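Local coordinates for protein probable porin (PDB 2Y0H) that probably acts as an outer-membrane porin of the OprD family, a beta-barrel channel that lets small solutes diffuse across the membrane, at residues D11-Y16 with R381-Y386; I110-L115 with L125-F130; E343-L348 with K363-T368. One frame throughout, in Å; residues are numbered along the deposited sequence.

Interaction 1 of 3, residues D11-Y16 with R381-Y386. With C8E ((hydroxyethyloxy)tri(ethyloxy)octane), chain I.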
loop_
_atom_site.group_PDB
_atom_site.type_symbol
_atom_site.label_atom_id
_atom_site.label_comp_id
_atom_site.label_asym_id
_atom_site.label_seq_id
_atom_site.Cartn_x
_atom_site.Cartn_y
_atom_site.Cartn_z
ATOM N N ASP A 11 13.787 12.923 -0.086
ATOM C CA ASP A 11 13.245 12.089 -1.148
ATOM C C ASP A 11 12.569 12.983 -2.179
ATOM O O ASP A 11 11.716 13.793 -1.840
ATOM C CB ASP A 11 12.230 11.091 -0.594
ATOM C CG ASP A 11 12.838 10.124 0.417
ATOM O OD1 ASP A 11 14.007 9.713 0.247
ATOM O OD2 ASP A 11 12.141 9.777 1.393
ATOM N N LEU A 12 12.947 12.829 -3.439
ATOM C CA LEU A 12 12.387 13.648 -4.496
ATOM C C LEU A 12 11.533 12.795 -5.416
ATOM O O LEU A 12 11.962 11.725 -5.848
ATOM C CB LEU A 12 13.510 14.314 -5.307
ATOM C CG LEU A 12 14.397 15.368 -4.630
ATOM C CD1 LEU A 12 13.544 16.370 -3.915
ATOM C CD2 LEU A 12 15.387 14.763 -3.654
ATOM N N ARG A 13 10.329 13.262 -5.725
ATOM C CA ARG A 13 9.492 12.547 -6.680
ATOM C C ARG A 13 8.909 13.463 -7.732
ATOM O O ARG A 13 8.210 14.414 -7.408
ATOM C CB ARG A 13 8.356 11.789 -5.992
ATOM C CG ARG A 13 7.490 11.013 -6.997
ATOM C CD ARG A 13 6.541 10.026 -6.315
ATOM N NE ARG A 13 7.266 9.075 -5.485
ATOM C CZ ARG A 13 6.694 8.321 -4.559
ATOM N NH1 ARG A 13 5.390 8.420 -4.350
ATOM N NH2 ARG A 13 7.423 7.479 -3.843
ATOM N N ASN A 14 9.196 13.168 -8.995
ATOM C CA ASN A 14 8.600 13.906 -10.105
ATOM C C ASN A 14 7.610 13.011 -10.847
ATOM O O ASN A 14 7.940 11.900 -11.272
ATOM C CB ASN A 14 9.672 14.479 -11.046
ATOM C CG ASN A 14 9.106 15.501 -12.033
ATOM O OD1 ASN A 14 8.825 15.181 -13.188
ATOM N ND2 ASN A 14 8.937 16.738 -11.576
ATOM N N PHE A 15 6.398 13.515 -11.001
ATOM C CA PHE A 15 5.258 12.696 -11.349
ATOM C C PHE A 15 4.527 13.375 -12.475
ATOM O O PHE A 15 4.082 14.509 -12.338
ATOM C CB PHE A 15 4.350 12.606 -10.123
ATOM C CG PHE A 15 3.236 11.595 -10.229
ATOM C CD1 PHE A 15 2.039 11.918 -10.853
ATOM C CD2 PHE A 15 3.355 10.345 -9.625
ATOM C CE1 PHE A 15 0.993 10.997 -10.908
ATOM C CE2 PHE A 15 2.319 9.436 -9.665
ATOM C CZ PHE A 15 1.136 9.758 -10.318
ATOM N N TYR A 16 4.425 12.690 -13.602
ATOM C CA TYR A 16 3.646 13.196 -14.713
ATOM C C TYR A 16 2.619 12.164 -15.135
ATOM O O TYR A 16 2.948 11.006 -15.397
ATOM C CB TYR A 16 4.533 13.558 -15.908
ATOM C CG TYR A 16 3.716 13.855 -17.142
ATOM C CD1 TYR A 16 3.199 15.120 -17.370
ATOM C CD2 TYR A 16 3.427 12.857 -18.061
ATOM C CE1 TYR A 16 2.430 15.393 -18.502
ATOM C CE2 TYR A 16 2.663 13.114 -19.187
ATOM C CZ TYR A 16 2.166 14.382 -19.403
ATOM O OH TYR A 16 1.401 14.631 -20.521
ATOM N N ARG A 381 1.841 7.294 -17.044
ATOM C CA ARG A 381 2.510 8.059 -16.011
ATOM C C ARG A 381 3.994 7.953 -16.233
ATOM O O ARG A 381 4.481 6.943 -16.736
ATOM C CB ARG A 381 2.191 7.516 -14.624
ATOM C CG ARG A 381 0.725 7.378 -14.325
ATOM C CD ARG A 381 0.505 6.935 -12.885
ATOM N NE ARG A 381 -0.911 6.739 -12.637
ATOM C CZ ARG A 381 -1.406 6.070 -11.607
ATOM N NH1 ARG A 381 -0.589 5.525 -10.711
ATOM N NH2 ARG A 381 -2.722 5.944 -11.477
ATOM N N PHE A 382 4.714 8.997 -15.855
ATOM C CA PHE A 382 6.157 8.914 -15.793
ATOM C C PHE A 382 6.591 9.501 -14.469
ATOM O O PHE A 382 6.258 10.649 -14.140
ATOM C CB PHE A 382 6.821 9.625 -16.974
ATOM C CG PHE A 382 8.299 9.407 -17.038
ATOM C CD1 PHE A 382 8.810 8.208 -17.505
ATOM C CD2 PHE A 382 9.181 10.393 -16.619
ATOM C CE1 PHE A 382 10.176 7.997 -17.558
ATOM C CE2 PHE A 382 10.549 10.193 -16.679
ATOM C CZ PHE A 382 11.045 8.993 -17.144
ATOM N N ILE A 383 7.301 8.690 -13.694
ATOM C CA ILE A 383 7.680 9.042 -12.340
ATOM C C ILE A 383 9.185 8.936 -12.197
ATOM O O ILE A 383 9.779 7.937 -12.609
ATOM C CB ILE A 383 7.024 8.098 -11.313
ATOM C CG1 ILE A 383 5.502 8.133 -11.442
ATOM C CG2 ILE A 383 7.444 8.444 -9.900
ATOM C CD1 ILE A 383 4.931 6.897 -12.100
ATOM N N VAL A 384 9.796 9.972 -11.630
ATOM C CA VAL A 384 11.221 9.957 -11.325
ATOM C C VAL A 384 11.412 10.060 -9.820
ATOM O O VAL A 384 10.955 11.016 -9.189
ATOM C CB VAL A 384 11.974 11.112 -12.026
ATOM C CG1 VAL A 384 13.463 11.107 -11.651
ATOM C CG2 VAL A 384 11.807 11.011 -13.537
ATOM N N ASN A 385 12.079 9.071 -9.247
ATOM C CA ASN A 385 12.341 9.064 -7.820
ATOM C C ASN A 385 13.821 9.233 -7.541
ATOM O O ASN A 385 14.660 8.668 -8.244
ATOM C CB ASN A 385 11.868 7.749 -7.192
ATOM C CG ASN A 385 10.372 7.713 -6.974
ATOM O OD1 ASN A 385 9.844 8.412 -6.116
ATOM N ND2 ASN A 385 9.684 6.890 -7.744
ATOM N N TYR A 386 14.144 9.987 -6.499
ATOM C CA TYR A 386 15.517 10.055 -6.055
ATOM C C TYR A 386 15.623 10.427 -4.591
ATOM O O TYR A 386 14.902 11.297 -4.101
ATOM C CB TYR A 386 16.321 11.049 -6.898
ATOM C CG TYR A 386 17.740 11.168 -6.417
ATOM C CD1 TYR A 386 18.642 10.124 -6.600
ATOM C CD2 TYR A 386 18.181 12.315 -5.772
ATOM C CE1 TYR A 386 19.943 10.222 -6.154
ATOM C CE2 TYR A 386 19.483 12.422 -5.321
ATOM C CZ TYR A 386 20.358 11.371 -5.515
ATOM O OH TYR A 386 21.649 11.470 -5.059
HETATM O O9 C8E I . 18.959 14.461 -8.860
HETATM C C10 C8E I . 20.078 14.391 -7.999
HETATM C C11 C8E I . 21.227 13.641 -8.666
HETATM O O12 C8E I . 22.305 13.519 -7.756
HETATM C C13 C8E I . 22.714 12.173 -7.598
HETATM C C14 C8E I . 24.232 12.046 -7.701
HETATM O O15 C8E I . 24.549 10.796 -8.277
#

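Interaction 2 of 3, residues I110-L115 with L125-F130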
loop_
_atom_site.group_PDB
_atom_site.type_symbol
_atom_site.label_atom_id
_atom_site.label_comp_id
_atom_site.label_asym_id
_atom_site.label_seq_id
_atom_site.Cartn_x
_atom_site.Cartn_y
_atom_site.Cartn_z
ATOM N N ILE A 110 3.943 11.165 13.776
ATOM C CA ILE A 110 3.662 10.873 12.377
ATOM C C ILE A 110 4.144 9.463 12.006
ATOM O O ILE A 110 5.228 9.036 12.391
ATOM C CB ILE A 110 4.253 11.943 11.439
ATOM C CG1 ILE A 110 3.518 11.939 10.099
ATOM C CG2 ILE A 110 5.786 11.786 11.292
ATOM C CD1 ILE A 110 3.904 13.090 9.196
ATOM N N LEU A 111 3.313 8.733 11.275
ATOM C CA LEU A 111 3.610 7.350 10.945
ATOM C C LEU A 111 3.239 7.042 9.513
ATOM O O LEU A 111 2.328 7.657 8.945
ATOM C CB LEU A 111 2.800 6.423 11.845
ATOM C CG LEU A 111 3.000 6.553 13.349
ATOM C CD1 LEU A 111 1.969 5.685 14.074
ATOM C CD2 LEU A 111 4.410 6.109 13.675
ATOM N N MET A 112 3.946 6.075 8.943
ATOM C CA MET A 112 3.570 5.482 7.667
ATOM C C MET A 112 3.447 3.982 7.836
ATOM O O MET A 112 4.360 3.251 7.487
ATOM C CB MET A 112 4.623 5.789 6.602
ATOM C CG MET A 112 4.662 7.235 6.217
ATOM S SD MET A 112 5.992 7.541 5.060
ATOM C CE MET A 112 6.298 9.272 5.355
ATOM N N PRO A 113 2.319 3.520 8.399
ATOM C CA PRO A 113 2.091 2.083 8.588
ATOM C C PRO A 113 2.029 1.346 7.254
ATOM O O PRO A 113 1.460 1.863 6.295
ATOM C CB PRO A 113 0.698 2.014 9.240
ATOM C CG PRO A 113 0.323 3.405 9.574
ATOM C CD PRO A 113 1.141 4.331 8.748
ATOM N N GLN A 114 2.583 0.142 7.210
ATOM C CA GLN A 114 2.469 -0.719 6.042
ATOM C C GLN A 114 2.003 -2.085 6.517
ATOM O O GLN A 114 2.760 -3.052 6.483
ATOM C CB GLN A 114 3.815 -0.833 5.321
ATOM C CG GLN A 114 4.305 0.490 4.753
ATOM C CD GLN A 114 5.526 0.318 3.865
ATOM O OE1 GLN A 114 6.541 0.971 4.068
ATOM N NE2 GLN A 114 5.430 -0.570 2.879
ATOM N N LEU A 115 0.751 -2.145 6.969
ATOM C CA LEU A 115 0.203 -3.325 7.622
ATOM C C LEU A 115 -1.028 -3.817 6.877
ATOM O O LEU A 115 -1.681 -3.052 6.166
ATOM C CB LEU A 115 -0.165 -2.986 9.064
ATOM C CG LEU A 115 0.989 -2.403 9.880
ATOM C CD1 LEU A 115 0.482 -1.822 11.197
ATOM C CD2 LEU A 115 2.065 -3.463 10.108
ATOM N N LEU A 125 1.845 11.164 -5.488
ATOM C CA LEU A 125 2.949 12.113 -5.390
ATOM C C LEU A 125 3.666 12.006 -4.055
ATOM O O LEU A 125 4.891 11.918 -3.997
ATOM C CB LEU A 125 2.460 13.550 -5.611
ATOM C CG LEU A 125 3.556 14.622 -5.617
ATOM C CD1 LEU A 125 4.515 14.405 -6.788
ATOM C CD2 LEU A 125 2.974 16.049 -5.640
ATOM N N LEU A 126 2.892 12.029 -2.981
ATOM C CA LEU A 126 3.448 11.981 -1.644
ATOM C C LEU A 126 2.856 10.804 -0.891
ATOM O O LEU A 126 1.759 10.358 -1.200
ATOM C CB LEU A 126 3.143 13.288 -0.906
ATOM C CG LEU A 126 3.839 14.526 -1.461
ATOM C CD1 LEU A 126 3.253 15.769 -0.835
ATOM C CD2 LEU A 126 5.341 14.443 -1.217
ATOM N N PRO A 127 3.583 10.299 0.104
ATOM C CA PRO A 127 3.005 9.232 0.918
ATOM C C PRO A 127 1.876 9.767 1.774
ATOM O O PRO A 127 1.957 10.885 2.285
ATOM C CB PRO A 127 4.167 8.808 1.814
ATOM C CG PRO A 127 5.017 10.046 1.921
ATOM C CD PRO A 127 4.910 10.724 0.585
ATOM N N GLN A 128 0.823 8.972 1.915
ATOM C CA GLN A 128 -0.187 9.207 2.932
ATOM C C GLN A 128 0.469 9.013 4.300
ATOM O O GLN A 128 1.297 8.122 4.467
ATOM C CB GLN A 128 -1.321 8.198 2.759
ATOM C CG GLN A 128 -2.262 8.064 3.935
ATOM C CD GLN A 128 -3.324 6.972 3.705
ATOM O OE1 GLN A 128 -3.050 5.945 3.082
ATOM N NE2 GLN A 128 -4.534 7.206 4.191
ATOM N N THR A 129 0.109 9.834 5.278
ATOM C CA THR A 129 0.626 9.642 6.632
ATOM C C THR A 129 -0.510 9.525 7.630
ATOM O O THR A 129 -1.644 9.919 7.351
ATOM C CB THR A 129 1.533 10.807 7.080
ATOM O OG1 THR A 129 0.768 12.014 7.127
ATOM C CG2 THR A 129 2.712 10.992 6.120
ATOM N N PHE A 130 -0.198 8.980 8.799
ATOM C CA PHE A 130 -1.155 8.890 9.895
ATOM C C PHE A 130 -0.486 9.490 11.135
ATOM O O PHE A 130 0.742 9.489 11.239
ATOM C CB PHE A 130 -1.527 7.423 10.174
ATOM C CG PHE A 130 -2.386 6.782 9.110
ATOM C CD1 PHE A 130 -1.817 6.256 7.953
ATOM C CD2 PHE A 130 -3.764 6.688 9.277
ATOM C CE1 PHE A 130 -2.603 5.685 6.979
ATOM C CE2 PHE A 130 -4.555 6.100 8.304
ATOM C CZ PHE A 130 -3.973 5.598 7.152
#

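Interaction 3 of 3, residues E343-L348 with K363-T368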
loop_
_atom_site.group_PDB
_atom_site.type_symbol
_atom_site.label_atom_id
_atom_site.label_comp_id
_atom_site.label_asym_id
_atom_site.label_seq_id
_atom_site.Cartn_x
_atom_site.Cartn_y
_atom_site.Cartn_z
ATOM N N GLU A 343 -8.432 -4.561 -16.283
ATOM C CA GLU A 343 -7.357 -3.593 -16.296
ATOM C C GLU A 343 -6.061 -4.267 -16.708
ATOM O O GLU A 343 -5.793 -5.406 -16.331
ATOM C CB GLU A 343 -7.201 -2.925 -14.928
ATOM C CG GLU A 343 -6.215 -1.746 -14.912
ATOM C CD GLU A 343 -6.199 -0.961 -13.582
ATOM O OE1 GLU A 343 -7.238 -0.928 -12.883
ATOM O OE2 GLU A 343 -5.143 -0.377 -13.245
ATOM N N ARG A 344 -5.270 -3.565 -17.503
ATOM C CA ARG A 344 -3.916 -3.991 -17.776
ATOM C C ARG A 344 -2.954 -2.899 -17.316
ATOM O O ARG A 344 -3.229 -1.719 -17.484
ATOM C CB ARG A 344 -3.731 -4.283 -19.265
ATOM C CG ARG A 344 -2.278 -4.450 -19.689
ATOM C CD ARG A 344 -2.076 -5.772 -20.398
ATOM N NE ARG A 344 -3.219 -6.085 -21.255
ATOM C CZ ARG A 344 -3.310 -7.178 -22.003
ATOM N NH1 ARG A 344 -2.310 -8.055 -22.003
ATOM N NH2 ARG A 344 -4.390 -7.388 -22.751
ATOM N N ASN A 345 -1.844 -3.316 -16.711
ATOM C CA ASN A 345 -0.784 -2.417 -16.270
ATOM C C ASN A 345 0.513 -2.904 -16.873
ATOM O O ASN A 345 0.849 -4.082 -16.749
ATOM C CB ASN A 345 -0.617 -2.449 -14.746
ATOM C CG ASN A 345 -1.759 -1.790 -14.002
ATOM O OD1 ASN A 345 -1.904 -1.973 -12.790
ATOM N ND2 ASN A 345 -2.567 -1.019 -14.709
ATOM N N THR A 346 1.237 -2.017 -17.540
ATOM C CA THR A 346 2.566 -2.346 -18.008
ATOM C C THR A 346 3.518 -1.299 -17.465
ATOM O O THR A 346 3.347 -0.105 -17.705
ATOM C CB THR A 346 2.647 -2.394 -19.540
ATOM O OG1 THR A 346 1.781 -3.423 -20.030
ATOM C CG2 THR A 346 4.067 -2.682 -19.985
ATOM N N ASP A 347 4.496 -1.754 -16.699
ATOM C CA ASP A 347 5.473 -0.862 -16.098
ATOM C C ASP A 347 6.849 -1.193 -16.633
ATOM O O ASP A 347 7.238 -2.358 -16.692
ATOM C CB ASP A 347 5.470 -0.995 -14.574
ATOM C CG ASP A 347 4.196 -0.488 -13.961
ATOM O OD1 ASP A 347 3.491 0.265 -14.660
ATOM O OD2 ASP A 347 3.896 -0.824 -12.793
ATOM N N LEU A 348 7.576 -0.168 -17.048
ATOM C CA LEU A 348 8.981 -0.326 -17.333
ATOM C C LEU A 348 9.703 0.554 -16.339
ATOM O O LEU A 348 9.442 1.751 -16.243
ATOM C CB LEU A 348 9.297 0.079 -18.769
ATOM C CG LEU A 348 10.706 -0.245 -19.268
ATOM C CD1 LEU A 348 10.990 -1.751 -19.230
ATOM C CD2 LEU A 348 10.912 0.319 -20.667
ATOM N N LYS A 363 10.271 5.405 -13.835
ATOM C CA LYS A 363 9.186 4.455 -14.068
ATOM C C LYS A 363 8.201 4.966 -15.111
ATOM O O LYS A 363 7.636 6.047 -14.965
ATOM C CB LYS A 363 8.444 4.115 -12.766
ATOM C CG LYS A 363 7.409 2.991 -12.938
ATOM C CD LYS A 363 6.539 2.791 -11.696
ATOM C CE LYS A 363 7.259 2.045 -10.604
ATOM N NZ LYS A 363 7.528 0.631 -10.993
ATOM N N TRP A 364 8.011 4.191 -16.171
ATOM C CA TRP A 364 6.933 4.453 -17.112
ATOM C C TRP A 364 5.834 3.429 -16.878
ATOM O O TRP A 364 6.099 2.229 -16.896
ATOM C CB TRP A 364 7.413 4.369 -18.564
ATOM C CG TRP A 364 6.267 4.359 -19.550
ATOM C CD1 TRP A 364 5.434 5.402 -19.850
ATOM C CD2 TRP A 364 5.818 3.245 -20.352
ATOM N NE1 TRP A 364 4.499 5.010 -20.786
ATOM C CE2 TRP A 364 4.714 3.695 -21.111
ATOM C CE3 TRP A 364 6.245 1.918 -20.501
ATOM C CZ2 TRP A 364 4.035 2.866 -22.010
ATOM C CZ3 TRP A 364 5.566 1.092 -21.391
ATOM C CH2 TRP A 364 4.472 1.570 -22.131
ATOM N N ARG A 365 4.612 3.912 -16.656
ATOM C CA ARG A 365 3.464 3.048 -16.406
ATOM C C ARG A 365 2.383 3.299 -17.444
ATOM O O ARG A 365 1.959 4.439 -17.638
ATOM C CB ARG A 365 2.856 3.324 -15.029
ATOM C CG ARG A 365 3.840 3.517 -13.888
ATOM C CD ARG A 365 3.142 3.346 -12.535
ATOM N NE ARG A 365 2.673 1.975 -12.338
ATOM C CZ ARG A 365 2.018 1.549 -11.263
ATOM N NH1 ARG A 365 1.732 2.385 -10.275
ATOM N NH2 ARG A 365 1.642 0.283 -11.183
ATOM N N ASN A 366 1.927 2.230 -18.093
ATOM C CA ASN A 366 0.791 2.310 -18.998
ATOM C C ASN A 366 -0.412 1.645 -18.359
ATOM O O ASN A 366 -0.342 0.496 -17.905
ATOM C CB ASN A 366 1.116 1.668 -20.355
ATOM C CG ASN A 366 -0.013 1.838 -21.377
ATOM O OD1 ASN A 366 -0.903 2.677 -21.215
ATOM N ND2 ASN A 366 0.029 1.038 -22.441
ATOM N N ILE A 367 -1.521 2.370 -18.317
ATOM C CA ILE A 367 -2.730 1.869 -17.683
ATOM C C ILE A 367 -3.898 1.806 -18.664
ATOM O O ILE A 367 -4.281 2.808 -19.256
ATOM C CB ILE A 367 -3.117 2.739 -16.483
ATOM C CG1 ILE A 367 -1.989 2.736 -15.459
ATOM C CG2 ILE A 367 -4.394 2.243 -15.842
ATOM C CD1 ILE A 367 -2.267 3.578 -14.258
ATOM N N THR A 368 -4.464 0.622 -18.838
ATOM C CA THR A 368 -5.649 0.489 -19.676
ATOM C C THR A 368 -6.746 -0.179 -18.863
ATOM O O THR A 368 -6.525 -1.232 -18.256
ATOM C CB THR A 368 -5.371 -0.314 -20.967
ATOM O OG1 THR A 368 -4.238 0.240 -21.645
ATOM C CG2 THR A 368 -6.575 -0.257 -21.898
#

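Interaction 1 of 3, residues D11-Y16 with R381-Y386
Residues 11-16 and 381-386 run antiparallel, 172° apart with axes 4.6 Å from each other, and Leu-12, Asn-14 and Tyr-16 form hydrogen-bonded pairs with Tyr-386, Val-384 and Phe-382, each through two backbone bonds. Between these lie the non-hydrogen-bonded pairs Arg-13/Asn-385 and Phe-15/Ile-383, whose side chains share the other face. The Arg-13 chain, bent at chi3 (-57°), brings NE to Asn-385 OD1 in a 2.7 Å hydrogen bond, on a lone pair in the amide plane. The guanidinium receives that oxygen at its edge while its own plane stands almost perpendicular, 87°, to the amide. Strand 7-22, the first of the 18, here pairs with the last, 376-389, which closes the beta-barrel. Arg-13 NH1 reaches farther, to a salt bridge with Asp-122 and a hydrogen bond to Arg-124 O. Phe-15 CD2 packs on Ile-383 CG1 at 3.6 Å, and Phe-15 CZ lies 3.9 Å from Arg-381 CD. On the opposite face Leu-12 CD2 approaches Tyr-386 CD2 at 4.3 Å. A C8E molecule is modelled over one face of the tyrosine ring, C11 3.9 Å above its plane; its fit near OH is too tight to trust. Here too Asn-14 turns to Trp-34 and Gln-36.

Interaction 2 of 3, residues I110-L115 with L125-F130
Pro-113 and Phe-130 meet at an angle where the chain leaves the barrel wall: the proline CD rests 3.6 Å from Phe-130 CD1, touching the start of the ring rather than its far end. The corner at Ile-110 turns the segment out of the wall strand 104-108 and into a long loop, consistent with the inward-folded constriction loop L3 of porins, and Phe-130 lies where strand 129-137 takes up the wall again. Leu-111 and Phe-130 make one antiparallel hydrogen-bonded pair, with Leu-111 N to Phe-130 O at 2.7 Å and a return bond from Phe-130 N to Leu-111 O at 2.9 Å. The touching parts, 110-113 and 127-130, run 105° apart, and only this single bridge forms. Met-112 reaches across to Pro-127: its chain is extended beyond CG, chi2 176°, which carries CE to Pro-127 CG at 3.7 Å while SD lies beside CB of the same proline. Leu-150 and Ser-153 of strand 143-154 also touch Phe-130, and Leu-60 of strand 51-64 touches Pro-127 and Thr-129. Ile-110, its CG1 swung anti to the backbone N (chi1 -158°), sends that branch slantwise across Thr-129, with CG1 3.8 Å from Thr-129 CB.

Interaction 3 of 3, residues E343-L348 with K363-T368
The side-chain nitrogen ND2 of Asn-345, which lies against Ile-367 on the facing strand, is shared by two acceptors: Glu-343 OE2 at 3.0 Å and, more weakly, the carbonyl oxygen of Arg-344. The bond to Glu-343 runs close to the amide plane and uses the anti lone pair of OE2, the one turned away from OE1. Ile-367 lies alongside Asn-345, and its CG2 is 3.8 Å from Glu-343 OE2. That OE2 also accepts a hydrogen bond from Tyr-291 N, and OE1 one from Gln-292 N, both in the loop between strands 259-269 and 300-309; Asn-345 OD1 accepts from Ala-290 N of that loop and from Arg-323 NE of strand 318-330. Two residues along, Asp-347 meets Arg-365 in a salt bridge. Arg-365 NE points to OD1 at 3.0 Å and nearly straight, 168°. OD1 lies in the guanidinium plane, but the donor stands above the carboxylate plane, and the two flat groups are turned 66° against each other. NH2 reaches OD2, also at 3.0 Å, through a weak bond. The bend at chi3 (66°) turns the NE edge of the guanidinium toward the aspartate. Lys-363 NZ, 4.3 Å from Asp-347 OD2, lies beyond salt-bridge range but could still favour the carboxylate's negative charge. On the opposite face Leu-348 CB abuts the edge of the Trp-364 indole at CE3, 4.0 Å away, and a C8E molecule lies about 4 Å from the leucine side chain. The backbones alternate hydrogen-bonded and non-hydrogen-bonded pairs in a regular antiparallel hairpin. Arg-323, Arg-365 and Arg-381, from strands 318-330, 361-371 and 376-389, lie on the same face as Asp-347, consistent with the arginine-rich ladder known from the barrel wall of OprD-family channels.

Interactions 1 and 3 are wall contacts between full barrel strands, the first at the surface and the other partly buried, each with its centre about 17 Å from the chain centre; interaction 2 is buried, its centre about 9 Å from that point. Interaction 1 joins the first and last strands, whereas interaction 3 binds a hairpin nested inside that closure, and strands 361-371 and 376-389 make them neighbours: Lys-363 N lies 2.9 Å from Ile-383 O. Interaction 2 has one bridge and mostly apolar packing, whereas interaction 1 adds an Arg-Asn bond and interaction 3 a salt bridge. Interaction 2 reaches interaction 1 through Leu-125, whose CD1 packs on Phe-15 CB at 3.8 Å, but does not touch interaction 3.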